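Dimethyladenosine transferase, putative (PDB 2H1R) probably dimethylates adenine bases of ribosomal RNA at N6, using S-adenosyl-L-methionine as methyl donor. Local coordinates at residues 205-210 with 288-293; 214-219 with 280-285. One frame throughout, in Å; residues are numbered along the deposited sequence. Where two conformers were deposited one is given.

Contact 1 of 2, residues 205-210 with 288-293; sequences FDEWDN and EFNKKG
Glu207 OE2 accepts two hydrogen bonds, one from Asn290 ND2 at 3.0 Å and one from the backbone N of Phe296. The pair illustrates how two helices whose backbones stand well apart can be joined by side chains that meet between them, one from each side: in the helical domain that follows the Rossmann-like methyltransferase domain in this family, helix 205-216 and helix 279-291 face each other with the CA atoms of Glu207 and Asn290 9.6 Å apart. Both residues point their side chains across this space, from opposite directions. The glutamate chain is extended beyond CG and delivers its carboxylate to the amide. The bond is nearly straight, with an N-H...O angle of 163°, and Glu207 OE2 lies close to the amide plane of Asn290. The N-H meets OE2 on the syn side, 22° out of the carboxylate plane, and the two flat groups are strongly twisted against each other. Asn290 reaches this position with CG anti to its carbonyl carbon, chi1 -74°. Its OD1 lies farther off, 3.8 Å from Glu207 OE2.

The contact does not end with this pair. Glu207 OE1 is hydrogen-bonded to His295 ND1, and Asn290 ND2 also bonds to Ile294 O, tying both groups to the chain just beyond the helix. Several donors thus surround a buried carboxylate, which would be expected to favour its charged form and fix its rotation. That chain turns away from the helix through a Schellman motif, in which Gly293 takes a positive phi and its N bonds back to Asn290 O at 2.8 Å.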
# COMPACT_ATOMS: atom_id res chain seq x y z
N PHE A 205 8.37 -5.80 7.30
CA PHE A 205 6.93 -5.55 7.15
C PHE A 205 6.03 -6.41 8.03
O PHE A 205 5.01 -5.91 8.51
CB PHE A 205 6.49 -5.62 5.69
CG PHE A 205 5.04 -5.30 5.50
CD1 PHE A 205 4.60 -4.01 5.53
CD2 PHE A 205 4.10 -6.32 5.37
CE1 PHE A 205 3.24 -3.70 5.38
CE2 PHE A 205 2.74 -6.03 5.23
CZ PHE A 205 2.32 -4.70 5.22
N ASP A 206 6.40 -7.68 8.24
CA ASP A 206 5.67 -8.57 9.15
C ASP A 206 5.55 -7.99 10.57
O ASP A 206 4.46 -7.98 11.15
CB ASP A 206 6.29 -9.98 9.21
CG ASP A 206 6.24 -10.70 7.85
OD1 ASP A 206 5.35 -10.35 7.04
OD2 ASP A 206 7.06 -11.63 7.58
N GLU A 207 6.65 -7.48 11.10
CA GLU A 207 6.63 -6.94 12.46
C GLU A 207 5.95 -5.57 12.52
O GLU A 207 5.26 -5.27 13.49
CB GLU A 207 8.05 -6.80 13.01
CG GLU A 207 8.72 -8.08 13.41
CD GLU A 207 9.73 -7.87 14.53
OE1 GLU A 207 10.87 -8.42 14.40
OE2 GLU A 207 9.40 -7.17 15.51
N TRP A 208 6.21 -4.72 11.53
CA TRP A 208 5.56 -3.40 11.40
C TRP A 208 4.06 -3.54 11.38
O TRP A 208 3.35 -2.91 12.14
CB TRP A 208 6.00 -2.73 10.10
CG TRP A 208 5.28 -1.46 9.71
CD1 TRP A 208 4.26 -1.34 8.81
CD2 TRP A 208 5.56 -0.13 10.17
NE1 TRP A 208 3.89 -0.02 8.67
CE2 TRP A 208 4.67 0.74 9.50
CE3 TRP A 208 6.48 0.40 11.07
CZ2 TRP A 208 4.68 2.13 9.73
CZ3 TRP A 208 6.47 1.78 11.29
CH2 TRP A 208 5.60 2.62 10.61
N ASP A 209 3.56 -4.39 10.49
CA ASP A 209 2.12 -4.56 10.35
C ASP A 209 1.50 -5.16 11.62
O ASP A 209 0.36 -4.83 11.98
CB ASP A 209 1.77 -5.38 9.10
CG ASP A 209 0.28 -5.34 8.78
OD1 ASP A 209 -0.28 -4.23 8.53
OD2 ASP A 209 -0.31 -6.42 8.83
N ASN A 210 2.22 -6.04 12.31
CA ASN A 210 1.65 -6.62 13.53
C ASN A 210 1.60 -5.63 14.68
O ASN A 210 0.63 -5.62 15.46
CB ASN A 210 2.39 -7.88 13.97
CG ASN A 210 2.07 -9.07 13.10
OD1 ASN A 210 1.10 -9.07 12.34
ND2 ASN A 210 2.87 -10.11 13.23
N GLU A 288 12.72 0.80 19.20
CA GLU A 288 12.91 0.63 20.66
C GLU A 288 12.42 -0.69 21.27
O GLU A 288 13.13 -1.28 22.11
CB GLU A 288 12.40 1.86 21.43
CG GLU A 288 13.06 3.13 20.94
CD GLU A 288 14.53 3.30 21.37
OE1 GLU A 288 15.02 2.50 22.21
OE2 GLU A 288 15.17 4.25 20.87
N PHE A 289 11.24 -1.18 20.86
CA PHE A 289 10.85 -2.56 21.21
C PHE A 289 11.90 -3.56 20.74
O PHE A 289 12.40 -4.36 21.55
CB PHE A 289 9.48 -2.97 20.68
CG PHE A 289 8.32 -2.38 21.47
CD1 PHE A 289 7.37 -1.56 20.84
CD2 PHE A 289 8.16 -2.67 22.81
CE1 PHE A 289 6.29 -1.03 21.57
CE2 PHE A 289 7.09 -2.15 23.54
CZ PHE A 289 6.17 -1.30 22.91
N ASN A 290 12.28 -3.50 19.46
CA ASN A 290 13.23 -4.53 18.94
C ASN A 290 14.59 -4.48 19.67
O ASN A 290 15.20 -5.54 19.89
CB ASN A 290 13.44 -4.38 17.44
CG ASN A 290 12.25 -4.86 16.61
OD1 ASN A 290 12.26 -4.65 15.41
ND2 ASN A 290 11.29 -5.57 17.23
N LYS A 291 15.06 -3.28 20.01
CA LYS A 291 16.32 -3.08 20.76
C LYS A 291 16.30 -3.83 22.09
O LYS A 291 17.33 -4.37 22.56
CB LYS A 291 16.57 -1.58 20.95
CG LYS A 291 17.94 -1.14 21.27
CD LYS A 291 18.15 0.37 20.92
N LYS A 292 15.10 -3.97 22.67
CA LYS A 292 14.92 -4.76 23.91
C LYS A 292 14.69 -6.22 23.70
O LYS A 292 14.46 -6.96 24.67
CB LYS A 292 13.75 -4.18 24.71
CG LYS A 292 14.14 -2.94 25.46
CD LYS A 292 13.00 -2.38 26.31
CE LYS A 292 13.58 -1.64 27.54
NZ LYS A 292 12.54 -1.19 28.51
N GLY A 293 14.72 -6.67 22.44
CA GLY A 293 14.39 -8.06 22.13
C GLY A 293 12.91 -8.39 22.08
O GLY A 293 12.53 -9.55 22.14

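Contact 2 of 2, residues 214-219 with 280-285; sequences ICFSRK and NDFLKL
Cys215 and Phe282 mark the closest backbone approach of segments 214-219 and 280-285, their CA atoms 9.6 Å apart on helix 205-216 and helix 279-291, so side chains must fill the interval. The Phe282 ring does most of this, with CG anti to its carbonyl carbon, chi1 -80°. Cys215 SG lies at the ring's edge, close to its plane: it is 3.7 Å from CE1 of Phe282 but 5.1 Å from the ring centroid. Cys215 CB packs against the same carbon, CE1 of Phe282, at 3.8 Å, so cysteine and ring meet along two atoms. Phe216 meets the outer end of the ring, its CE1 3.8 Å from Phe282 CZ. These two rings pair obliquely, with planes 40° apart. Leu285, one helical turn after Phe282, adds a looser apolar touch, its CD2 4.4 Å from Cys215 SG.

Other helices close around the group: Ile162 of helix 159-167 touches both phenylalanines, while Leu223 and Phe227 of helix 223-227 lie against Cys215. A cysteine sulfur-aromatic contact is thereby built into the apolar interface between two helices of the C-terminal helical domain of an rRNA adenine dimethylase.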
# COMPACT_ATOMS: atom_id res chain seq x y z
N ILE A 214 -1.87 -4.26 16.66
CA ILE A 214 -2.04 -4.12 18.09
C ILE A 214 -2.54 -2.72 18.45
O ILE A 214 -3.54 -2.57 19.19
CB ILE A 214 -0.73 -4.41 18.88
CG1 ILE A 214 -0.30 -5.86 18.68
CG2 ILE A 214 -0.93 -4.17 20.37
CD1 ILE A 214 1.08 -6.17 19.26
N CYS A 215 -1.85 -1.72 17.94
CA CYS A 215 -2.13 -0.32 18.25
C CYS A 215 -3.45 0.17 17.67
O CYS A 215 -4.18 0.90 18.35
CB CYS A 215 -0.98 0.56 17.76
SG CYS A 215 0.58 0.21 18.66
N PHE A 216 -3.78 -0.25 16.45
CA PHE A 216 -5.01 0.22 15.80
C PHE A 216 -6.24 -0.55 16.16
O PHE A 216 -7.31 -0.20 15.73
CB PHE A 216 -4.86 0.44 14.27
CG PHE A 216 -4.22 1.76 13.91
CD1 PHE A 216 -2.86 1.94 14.03
CD2 PHE A 216 -5.02 2.87 13.50
CE1 PHE A 216 -2.26 3.16 13.75
CE2 PHE A 216 -4.43 4.12 13.22
CZ PHE A 216 -3.06 4.27 13.35
N SER A 217 -6.10 -1.58 16.99
CA SER A 217 -7.25 -2.32 17.50
C SER A 217 -8.21 -1.42 18.30
O SER A 217 -9.42 -1.65 18.31
CB SER A 217 -6.82 -3.47 18.39
OG SER A 217 -7.97 -4.00 19.03
N ARG A 218 -7.65 -0.45 19.00
CA ARG A 218 -8.46 0.57 19.70
C ARG A 218 -7.69 1.85 19.46
O ARG A 218 -6.94 2.29 20.31
CB ARG A 218 -8.60 0.20 21.20
CG ARG A 218 -9.35 -1.15 21.39
CD ARG A 218 -9.57 -1.64 22.83
NE ARG A 218 -8.57 -1.29 23.84
CZ ARG A 218 -7.67 -2.13 24.35
NH1 ARG A 218 -7.57 -3.38 23.90
NH2 ARG A 218 -6.83 -1.72 25.30
N LYS A 219 -7.90 2.45 18.28
CA LYS A 219 -6.99 3.51 17.81
C LYS A 219 -7.10 4.86 18.54
O LYS A 219 -6.19 5.68 18.52
CB LYS A 219 -7.12 3.66 16.30
CG LYS A 219 -8.48 4.30 15.80
CD LYS A 219 -8.52 4.14 14.24
CE LYS A 219 -9.80 4.73 13.65
NZ LYS A 219 -9.81 4.68 12.14
N ASN A 280 6.64 8.02 11.40
CA ASN A 280 7.84 8.28 12.18
C ASN A 280 7.74 7.87 13.64
O ASN A 280 8.73 7.44 14.26
CB ASN A 280 8.25 9.73 12.06
CG ASN A 280 8.79 10.05 10.68
OD1 ASN A 280 9.63 9.31 10.15
ND2 ASN A 280 8.30 11.13 10.07
N ASP A 281 6.55 8.04 14.21
CA ASP A 281 6.34 7.62 15.59
C ASP A 281 6.41 6.13 15.67
O ASP A 281 7.03 5.59 16.59
CB ASP A 281 4.98 8.11 16.09
CG ASP A 281 4.89 9.63 16.11
OD1 ASP A 281 5.75 10.27 16.73
OD2 ASP A 281 3.97 10.21 15.51
N PHE A 282 5.77 5.45 14.74
CA PHE A 282 5.73 3.99 14.81
C PHE A 282 7.07 3.35 14.48
O PHE A 282 7.38 2.27 15.00
CB PHE A 282 4.62 3.45 13.92
CG PHE A 282 3.29 3.54 14.58
CD1 PHE A 282 2.96 2.65 15.59
CD2 PHE A 282 2.38 4.54 14.21
CE1 PHE A 282 1.71 2.74 16.25
CE2 PHE A 282 1.14 4.66 14.88
CZ PHE A 282 0.81 3.74 15.89
N LEU A 283 7.85 3.99 13.63
CA LEU A 283 9.23 3.50 13.34
C LEU A 283 10.10 3.56 14.59
O LEU A 283 10.85 2.60 14.87
CB LEU A 283 9.85 4.38 12.24
CG LEU A 283 9.47 4.04 10.79
CD1 LEU A 283 10.02 5.15 9.88
CD2 LEU A 283 9.96 2.66 10.33
N LYS A 284 9.96 4.64 15.38
CA LYS A 284 10.67 4.77 16.66
C LYS A 284 10.25 3.71 17.67
O LYS A 284 11.09 3.11 18.35
CB LYS A 284 10.41 6.11 17.32
CG LYS A 284 11.24 7.23 16.86
CD LYS A 284 10.88 8.49 17.67
N LEU A 285 8.94 3.49 17.78
CA LEU A 285 8.40 2.47 18.66
C LEU A 285 8.90 1.06 18.29
O LEU A 285 9.31 0.26 19.17
CB LEU A 285 6.87 2.50 18.57
CG LEU A 285 6.00 1.92 19.67
CD1 LEU A 285 6.38 2.56 21.01
CD2 LEU A 285 4.49 2.19 19.32

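How the contacts relate
From the N terminus, the chain first builds the Rossmann-like sheet domain, then enters helix 205-216, which supplies the first half of both contacts, 205-210 before 214-219. About sixty residues, largely helical and without strands, follow before helix 279-291 returns, offering 280-285 first and 288-293 last. Contact 2 closes the shorter loop, and contact 1 encloses it, because the start of the first helix meets the end of the second, and its end the start. Contact 1 is polar and contact 2 apolar, with their centres about 11 Å apart. Trp208 bridges them: its indole CH2 touches Phe282 CB at 3.5 Å, while its other neighbours include Ile162 and Leu166 of helix 159-167.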